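Long-range contact in gamma-glutamyltranspeptidase (Ggt) (Helicobacter pylori 26695, PDB 5BPK), which probably cleaves and transfers the gamma-glutamyl group of glutathione and related compounds, as an N-terminal nucleophile hydrolase: residues T157-V169 and S176-F188. Residues are numbered along the deposited sequence; the frame is centred on the assembly and turned at random.
Sequences TKPVMGDVNAIQV and SVFYGSTDPRKEF. With EDO (1,2-ethanediol), chain C; EDO (1,2-ethanediol), chain S; EDO (1,2-ethanediol), chain F.
Past the end of the paired strands, Asp183 takes over from the backbone as acceptor for the facing chain. Its OD2 accepts from Val164 N at 2.9 Å. The bond is nearly straight (174° at the hydrogen) and uses the anti lone pair of the carboxylate. The other oxygen, OD1, turns back on its own segment. There Arg185 N meets it from above the carboxylate plane, closing an Asx turn. Arg185 NH1 reaches the same OD1 on its syn side at 2.9 Å, a salt bridge lying in the guanidinium plane. Arg123 forms a second salt bridge, to OD2, so both oxygens are held and the carboxylate is probably kept charged.

Arg185 runs extended from CG to NE. Its CG lies 3.7 Å from Val160 CB, and its CD lies 3.3 Å from Met161 O. Val160 CG2 meets Phe188 CD2 at 3.6 Å, the side chains crossing at about a right angle. A water links Asp163 OD1, Asn165 OD1 and Asp183 N. Asn165 ND2 is hydrogen-bonded to His3 O, and Asp163 OD2 to Ser43 OG of the other chain.

Further along, 166-169 and 176-181 form an antiparallel beta hairpin ladder. Ala166 with Ser181 and Gln168 with Tyr179 are its hydrogen-bonded pairs. Ile167 with Gly180 and Val169 with Phe178 are the non-hydrogen-bonded ones. Val169 lies alongside Phe178: its CG1, anti to the backbone N (chi1 -177°), sits over one ring face, and its CG2 is 3.6 Å from Phe178 CD2.

The hairpin forms one side of a four-stranded antiparallel sheet, with strand 84-89 beyond 166-171, consistent with the Ntn-hydrolase sandwich. Phe178 to Gly180 pair with a strand of the other chain. Helix 96-109 packs against Met161, Val164 and Gln168. Val119 of helix 115-120 touches Val164, Ser181 and Asp183.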
ATOM      1  N   THR B 157      -1.459   6.332 -22.690  1.00 15.40           N
ATOM      2  CA  THR B 157      -2.638   5.765 -22.059  1.00 13.35           C
ATOM      3  C   THR B 157      -2.303   4.332 -21.658  1.00 14.19           C
ATOM      4  O   THR B 157      -1.916   3.515 -22.503  1.00 14.72           O
ATOM      5  CB  THR B 157      -3.860   5.798 -23.003  1.00 12.93           C
ATOM      6  OG1 THR B 157      -4.093   7.144 -23.455  1.00 15.37           O
ATOM      7  CG2 THR B 157      -5.098   5.238 -22.300  1.00 16.93           C
ATOM      8  N   LYS B 158      -2.448   4.048 -20.365  1.00 13.00           N
ATOM      9  CA  LYS B 158      -2.114   2.767 -19.773  1.00 12.81           C
ATOM     10  C   LYS B 158      -3.268   2.279 -18.895  1.00 12.25           C
ATOM     11  O   LYS B 158      -4.240   3.003 -18.691  1.00 13.56           O
ATOM     12  CB  LYS B 158      -0.810   2.881 -18.976  1.00 14.68           C
ATOM     13  CG  LYS B 158       0.426   2.939 -19.863  1.00 16.53           C
ATOM     14  CD  LYS B 158       1.717   3.007 -19.054  1.00 18.46           C
ATOM     15  CE  LYS B 158       2.938   2.769 -19.930  1.00 17.96           C
ATOM     16  NZ  LYS B 158       4.209   2.920 -19.162  1.00 18.71           N
ATOM     17  N   PRO B 159      -3.173   1.043 -18.378  1.00 13.68           N
ATOM     18  CA  PRO B 159      -4.274   0.527 -17.560  1.00 13.67           C
ATOM     19  C   PRO B 159      -4.599   1.400 -16.357  1.00 14.36           C
ATOM     20  O   PRO B 159      -3.756   2.163 -15.901  1.00 13.81           O
ATOM     21  CB  PRO B 159      -3.772  -0.855 -17.137  1.00 16.34           C
ATOM     22  CG  PRO B 159      -2.875  -1.277 -18.279  1.00 15.95           C
ATOM     23  CD  PRO B 159      -2.212  -0.017 -18.738  1.00 14.45           C
ATOM     24  N   VAL B 160      -5.817   1.275 -15.840  1.00 11.61           N
ATOM     25  CA  VAL B 160      -6.227   2.087 -14.711  1.00 11.69           C
ATOM     26  C   VAL B 160      -5.291   1.898 -13.522  1.00  9.57           C
ATOM     27  O   VAL B 160      -4.764   0.801 -13.276  1.00 12.61           O
ATOM     28  CB  VAL B 160      -7.721   1.861 -14.306  1.00 12.01           C
ATOM     29  CG1 VAL B 160      -8.637   2.377 -15.378  1.00 14.79           C
ATOM     30  CG2 VAL B 160      -8.007   0.397 -13.939  1.00 13.81           C
ATOM     31  N   MET B 161      -5.149   2.980 -12.763  1.00 10.04           N
ATOM     32  CA  MET B 161      -4.206   3.082 -11.677  1.00 11.51           C
ATOM     33  C   MET B 161      -4.930   3.135 -10.345  1.00 11.13           C
ATOM     34  O   MET B 161      -5.726   4.036 -10.121  1.00 11.17           O
ATOM     35  CB  MET B 161      -3.415   4.372 -11.827  1.00 12.67           C
ATOM     36  CG  MET B 161      -2.441   4.381 -12.971  1.00 12.17           C
ATOM     37  SD  MET B 161      -1.553   5.935 -13.085  1.00 12.36           S
ATOM     38  CE  MET B 161      -2.817   7.001 -13.813  1.00 13.57           C
ATOM     39  N   GLY B 162      -4.641   2.181  -9.469  1.00 12.78           N
ATOM     40  CA  GLY B 162      -5.052   2.271  -8.075  1.00 12.89           C
ATOM     41  C   GLY B 162      -6.329   1.545  -7.726  1.00 12.38           C
ATOM     42  O   GLY B 162      -7.072   1.076  -8.598  1.00 12.06           O
ATOM     43  N   ASP B 163      -6.594   1.496  -6.423  1.00 11.38           N
ATOM     44  CA  ASP B 163      -7.825   0.914  -5.887  1.00 10.52           C
ATOM     45  C   ASP B 163      -8.042   1.520  -4.501  1.00 11.77           C
ATOM     46  O   ASP B 163      -7.663   0.964  -3.479  1.00 11.24           O
ATOM     47  CB  ASP B 163      -7.741  -0.613  -5.850  1.00 10.97           C
ATOM     48  CG  ASP B 163      -8.996  -1.259  -5.281  1.00 11.31           C
ATOM     49  OD1 ASP B 163     -10.009  -0.554  -5.102  1.00 16.05           O
ATOM     50  OD2 ASP B 163      -8.955  -2.467  -4.994  1.00 13.63           O
ATOM     51  N   VAL B 164      -8.616   2.710  -4.505  1.00  9.94           N
ATOM     52  CA  VAL B 164      -8.790   3.505  -3.311  1.00 10.06           C
ATOM     53  C   VAL B 164     -10.057   3.119  -2.556  1.00 10.01           C
ATOM     54  O   VAL B 164     -11.137   3.044  -3.130  1.00 11.39           O
ATOM     55  CB  VAL B 164      -8.868   4.999  -3.667  1.00  8.84           C
ATOM     56  CG1 VAL B 164      -9.139   5.856  -2.405  1.00 10.91           C
ATOM     57  CG2 VAL B 164      -7.596   5.455  -4.391  1.00 11.12           C
ATOM     58  N   ASN B 165      -9.896   2.857  -1.264  1.00  9.99           N
ATOM     59  CA  ASN B 165     -11.002   2.745  -0.344  1.00  9.46           C
ATOM     60  C   ASN B 165     -10.850   3.905   0.620  1.00  9.50           C
ATOM     61  O   ASN B 165      -9.837   4.007   1.316  1.00 10.81           O
ATOM     62  CB  ASN B 165     -10.976   1.386   0.343  1.00  9.94           C
ATOM     63  CG  ASN B 165     -11.188   0.271  -0.639  1.00 10.36           C
ATOM     64  OD1 ASN B 165     -12.219   0.234  -1.317  1.00 11.26           O
ATOM     65  ND2 ASN B 165     -10.209  -0.626  -0.759  1.00 13.08           N
ATOM     66  N   ALA B 166     -11.830   4.799   0.617  1.00  9.33           N
ATOM     67  CA  ALA B 166     -11.711   6.064   1.313  1.00 10.14           C
ATOM     68  C   ALA B 166     -12.984   6.432   2.080  1.00 10.29           C
ATOM     69  O   ALA B 166     -14.094   6.029   1.709  1.00 11.87           O
ATOM     70  CB  ALA B 166     -11.329   7.163   0.334  1.00 12.47           C
ATOM     71  N   ILE B 167     -12.794   7.190   3.156  1.00 11.25           N
ATOM     72  CA  ILE B 167     -13.880   7.677   4.005  1.00 11.01           C
ATOM     73  C   ILE B 167     -13.732   9.173   4.194  1.00 12.23           C
ATOM     74  O   ILE B 167     -12.613   9.670   4.376  1.00 12.56           O
ATOM     75  CB  ILE B 167     -13.880   7.004   5.402  1.00 11.29           C
ATOM     76  CG1 ILE B 167     -14.071   5.496   5.291  1.00 12.68           C
ATOM     77  CG2 ILE B 167     -14.953   7.617   6.299  1.00 13.86           C
ATOM     78  CD1 ILE B 167     -13.732   4.721   6.586  1.00 13.79           C
ATOM     79  N   GLN B 168     -14.855   9.887   4.090  1.00 11.32           N
ATOM     80  CA  GLN B 168     -14.932  11.277   4.486  1.00 12.26           C
ATOM     81  C   GLN B 168     -15.877  11.389   5.679  1.00 13.05           C
ATOM     82  O   GLN B 168     -16.962  10.790   5.691  1.00 13.82           O
ATOM     83  CB  GLN B 168     -15.403  12.161   3.328  1.00 12.50           C
ATOM     84  CG  GLN B 168     -15.468  13.646   3.648  1.00 13.24           C
ATOM     85  CD  GLN B 168     -15.998  14.479   2.502  1.00 15.92           C
ATOM     86  OE1 GLN B 168     -17.042  14.171   1.928  1.00 22.23           O
ATOM     87  NE2 GLN B 168     -15.297  15.552   2.178  1.00 18.41           N
ATOM     88  N   VAL B 169     -15.470  12.180   6.670  1.00 12.19           N
ATOM     89  CA  VAL B 169     -16.264  12.366   7.881  1.00 12.00           C
ATOM     90  C   VAL B 169     -16.614  13.847   8.009  1.00 15.08           C
ATOM     91  O   VAL B 169     -15.735  14.719   7.930  1.00 16.28           O
ATOM     92  CB  VAL B 169     -15.527  11.884   9.138  1.00 14.50           C
ATOM     93  CG1 VAL B 169     -16.407  12.028  10.362  1.00 17.06           C
ATOM     94  CG2 VAL B 169     -15.085  10.441   8.975  1.00 15.32           C
ATOM     95  N   SER B 176     -21.641  12.528  13.883  1.00 27.54           N
ATOM     96  CA  SER B 176     -21.062  12.774  12.559  1.00 24.09           C
ATOM     97  C   SER B 176     -21.742  11.938  11.488  1.00 21.09           C
ATOM     98  O   SER B 176     -22.469  10.988  11.796  1.00 21.79           O
ATOM     99  CB  SER B 176     -19.575  12.418  12.575  1.00 23.96           C
ATOM    100  OG  SER B 176     -18.856  13.247  13.461  1.00 26.81           O
ATOM    101  N   VAL B 177     -21.499  12.303  10.229  1.00 16.93           N
ATOM    102  CA  VAL B 177     -21.880  11.481   9.095  1.00 16.72           C
ATOM    103  C   VAL B 177     -20.615  10.961   8.419  1.00 14.07           C
ATOM    104  O   VAL B 177     -19.648  11.700   8.233  1.00 16.99           O
ATOM    105  CB  VAL B 177     -22.770  12.229   8.073  1.00 18.60           C
ATOM    106  CG1 VAL B 177     -22.080  13.470   7.536  1.00 21.19           C
ATOM    107  CG2 VAL B 177     -23.173  11.288   6.942  1.00 17.06           C
ATOM    108  N   PHE B 178     -20.637   9.680   8.077  1.00 13.65           N
ATOM    109  CA  PHE B 178     -19.535   9.008   7.411  1.00 12.22           C
ATOM    110  C   PHE B 178     -19.927   8.683   5.977  1.00 12.55           C
ATOM    111  O   PHE B 178     -20.936   8.019   5.745  1.00 14.72           O
ATOM    112  CB  PHE B 178     -19.205   7.710   8.140  1.00 14.24           C
ATOM    113  CG  PHE B 178     -18.839   7.907   9.577  1.00 12.79           C
ATOM    114  CD1 PHE B 178     -19.830   8.069  10.539  1.00 15.81           C
ATOM    115  CD2 PHE B 178     -17.513   7.919   9.982  1.00 12.70           C
ATOM    116  CE1 PHE B 178     -19.509   8.258  11.875  1.00 17.32           C
ATOM    117  CE2 PHE B 178     -17.188   8.104  11.323  1.00 14.21           C
ATOM    118  CZ  PHE B 178     -18.189   8.276  12.270  1.00 15.51           C
ATOM    119  N   TYR B 179     -19.118   9.160   5.031  1.00 12.64           N
ATOM    120  CA  TYR B 179     -19.299   8.884   3.611  1.00 13.05           C
ATOM    121  C   TYR B 179     -18.124   8.054   3.123  1.00 12.75           C
ATOM    122  O   TYR B 179     -16.975   8.348   3.444  1.00 15.10           O
ATOM    123  CB  TYR B 179     -19.381  10.178   2.800  1.00 13.40           C
ATOM    124  CG  TYR B 179     -20.626  10.978   3.066  1.00 17.01           C
ATOM    125  CD1 TYR B 179     -21.872  10.490   2.689  1.00 18.87           C
ATOM    126  CD2 TYR B 179     -20.565  12.217   3.680  1.00 23.94           C
ATOM    127  CE1 TYR B 179     -23.026  11.213   2.924  1.00 21.35           C
ATOM    128  CE2 TYR B 179     -21.722  12.953   3.920  1.00 23.09           C
ATOM    129  CZ  TYR B 179     -22.942  12.444   3.537  1.00 22.43           C
ATOM    130  OH  TYR B 179     -24.089  13.178   3.783  1.00 28.00           O
ATOM    131  N   GLY B 180     -18.415   7.009   2.360  1.00 12.87           N
ATOM    132  CA  GLY B 180     -17.384   6.118   1.871  1.00 13.01           C
ATOM    133  C   GLY B 180     -17.422   5.883   0.382  1.00 11.32           C
ATOM    134  O   GLY B 180     -18.455   6.022  -0.264  1.00 12.70           O
ATOM    135  N   SER B 181     -16.272   5.512  -0.161  1.00 11.47           N
ATOM    136  CA  SER B 181     -16.199   5.077  -1.533  1.00 11.20           C
ATOM    137  C   SER B 181     -15.182   3.963  -1.696  1.00 10.50           C
ATOM    138  O   SER B 181     -14.052   4.041  -1.186  1.00 11.32           O
ATOM    139  CB  SER B 181     -15.867   6.239  -2.472  1.00 12.15           C
ATOM    140  OG  SER B 181     -15.997   5.834  -3.835  1.00 13.30           O
ATOM    141  N   THR B 182     -15.614   2.929  -2.405  1.00 11.83           N
ATOM    142  CA  THR B 182     -14.724   1.970  -3.020  1.00 10.43           C
ATOM    143  C   THR B 182     -14.295   2.547  -4.378  1.00 10.65           C
ATOM    144  O   THR B 182     -14.681   3.658  -4.755  1.00 11.83           O
ATOM    145  CB  THR B 182     -15.399   0.606  -3.181  1.00 11.64           C
ATOM    146  OG1 THR B 182     -16.593   0.756  -3.943  1.00 13.47           O
ATOM    147  CG2 THR B 182     -15.746   0.012  -1.816  1.00 13.34           C
ATOM    148  N   ASP B 183     -13.478   1.804  -5.105  1.00 10.78           N
ATOM    149  CA  ASP B 183     -12.940   2.291  -6.363  1.00 10.74           C
ATOM    150  C   ASP B 183     -13.522   1.480  -7.521  1.00 11.60           C
ATOM    151  O   ASP B 183     -13.428   0.252  -7.511  1.00 15.93           O
ATOM    152  CB  ASP B 183     -11.411   2.162  -6.340  1.00 10.88           C
ATOM    153  CG  ASP B 183     -10.714   3.028  -7.385  1.00  8.75           C
ATOM    154  OD1 ASP B 183     -11.212   3.144  -8.538  1.00 10.98           O
ATOM    155  OD2 ASP B 183      -9.651   3.604  -7.043  1.00 11.59           O
ATOM    156  N   PRO B 184     -14.111   2.159  -8.530  1.00 13.80           N
ATOM    157  CA  PRO B 184     -14.613   1.402  -9.682  1.00 15.49           C
ATOM    158  C   PRO B 184     -13.535   0.553 -10.378  1.00 15.84           C
ATOM    159  O   PRO B 184     -13.860  -0.423 -11.052  1.00 19.01           O
ATOM    160  CB  PRO B 184     -15.142   2.497 -10.626  1.00 17.29           C
ATOM    161  CG  PRO B 184     -14.639   3.776 -10.114  1.00 18.91           C
ATOM    162  CD  PRO B 184     -14.440   3.592  -8.638  1.00 14.54           C
ATOM    163  N   ARG B 185     -12.263   0.896 -10.171  1.00 13.56           N
ATOM    164  CA  ARG B 185     -11.144   0.194 -10.820  1.00 14.21           C
ATOM    165  C   ARG B 185     -10.850  -1.189 -10.243  1.00 18.06           C
ATOM    166  O   ARG B 185     -10.112  -1.951 -10.844  1.00 20.46           O
ATOM    167  CB  ARG B 185      -9.870   1.029 -10.719  1.00 13.90           C
ATOM    168  CG  ARG B 185      -9.951   2.390 -11.372  1.00 10.89           C
ATOM    169  CD  ARG B 185      -8.817   3.273 -10.912  1.00 12.26           C
ATOM    170  NE  ARG B 185      -8.838   4.597 -11.525  1.00 10.61           N
ATOM    171  CZ  ARG B 185      -9.616   5.597 -11.130  1.00 12.29           C
ATOM    172  NH1 ARG B 185     -10.475   5.431 -10.131  1.00 11.54           N
ATOM    173  NH2 ARG B 185      -9.533   6.772 -11.736  1.00 11.62           N
ATOM    174  N   LYS B 186     -11.431  -1.498  -9.086  1.00 20.96           N
ATOM    175  CA  LYS B 186     -11.129  -2.726  -8.350  1.00 25.32           C
ATOM    176  C   LYS B 186     -11.112  -3.971  -9.251  1.00 29.01           C
ATOM    177  O   LYS B 186     -10.159  -4.748  -9.200  1.00 30.97           O
ATOM    178  CB  LYS B 186     -12.125  -2.907  -7.196  1.00 25.64           C
ATOM    179  CG  LYS B 186     -11.782  -4.041  -6.211  1.00 29.01           C
ATOM    180  CD  LYS B 186     -12.466  -5.371  -6.537  1.00 36.84           C
ATOM    181  CE  LYS B 186     -13.936  -5.390  -6.136  1.00 39.52           C
ATOM    182  NZ  LYS B 186     -14.629  -6.624  -6.621  1.00 44.81           N
ATOM    183  N   GLU B 187     -12.150  -4.140 -10.077  1.00 30.73           N
ATOM    184  CA  GLU B 187     -12.325  -5.365 -10.889  1.00 35.47           C
ATOM    185  C   GLU B 187     -11.690  -5.329 -12.288  1.00 37.95           C
ATOM    186  O   GLU B 187     -11.911  -6.238 -13.095  1.00 38.99           O
ATOM    187  CB  GLU B 187     -13.820  -5.694 -11.032  1.00 36.61           C
ATOM    188  CG  GLU B 187     -14.488  -6.128  -9.734  1.00 36.61           C
ATOM    189  N   PHE B 188     -10.892  -4.305 -12.574  1.00 39.96           N
ATOM    190  CA  PHE B 188     -10.320  -4.135 -13.908  1.00 42.53           C
ATOM    191  C   PHE B 188      -9.076  -4.997 -14.074  1.00 44.55           C
ATOM    192  O   PHE B 188      -9.104  -6.007 -14.780  1.00 47.28           O
ATOM    193  CB  PHE B 188      -9.987  -2.662 -14.168  1.00 42.06           C
ATOM    194  CG  PHE B 188     -11.193  -1.802 -14.469  1.00 45.92           C
ATOM    195  CD1 PHE B 188     -12.425  -2.036 -13.854  1.00 46.53           C
ATOM    196  CD2 PHE B 188     -11.085  -0.734 -15.352  1.00 49.19           C
ATOM    197  CE1 PHE B 188     -13.519  -1.238 -14.126  1.00 47.52           C
ATOM    198  CE2 PHE B 188     -12.177   0.073 -15.626  1.00 49.90           C
ATOM    199  CZ  PHE B 188     -13.397  -0.185 -15.009  1.00 50.04           C
TER
HETATM  200  C1  EDO C 709      -7.978  -0.873 -18.015  1.00 33.93           C
HETATM  201  O1  EDO C 709      -7.078  -0.923 -16.913  1.00 29.25           O
HETATM  202  C2  EDO C 709      -7.938   0.532 -18.587  1.00 33.55           C
HETATM  203  O2  EDO C 709      -8.684   0.611 -19.801  1.00 40.74           O
HETATM  204  C1  EDO S 705     -19.357   4.564  -5.020  1.00 17.18           C
HETATM  205  O1  EDO S 705     -17.989   4.748  -5.445  1.00 20.21           O
HETATM  206  C2  EDO S 705     -19.399   4.356  -3.512  1.00 16.00           C
HETATM  207  O2  EDO S 705     -18.608   3.229  -3.124  1.00 16.38           O
HETATM  208  C1  EDO F 402      -7.728  -6.711  -7.602  1.00 37.87           C
HETATM  209  O1  EDO F 402      -8.648  -6.394  -6.549  1.00 38.12           O
HETATM  210  C2  EDO F 402      -7.608  -8.224  -7.742  1.00 37.76           C
HETATM  211  O2  EDO F 402      -6.312  -8.707  -7.349  1.00 35.13           O
HETATM  212  O   HOH W   1      -7.186  -1.596  -9.640  1.00 38.16           O
HETATM  213  O   HOH W   2     -12.305  -0.628  -3.852  1.00 14.30           O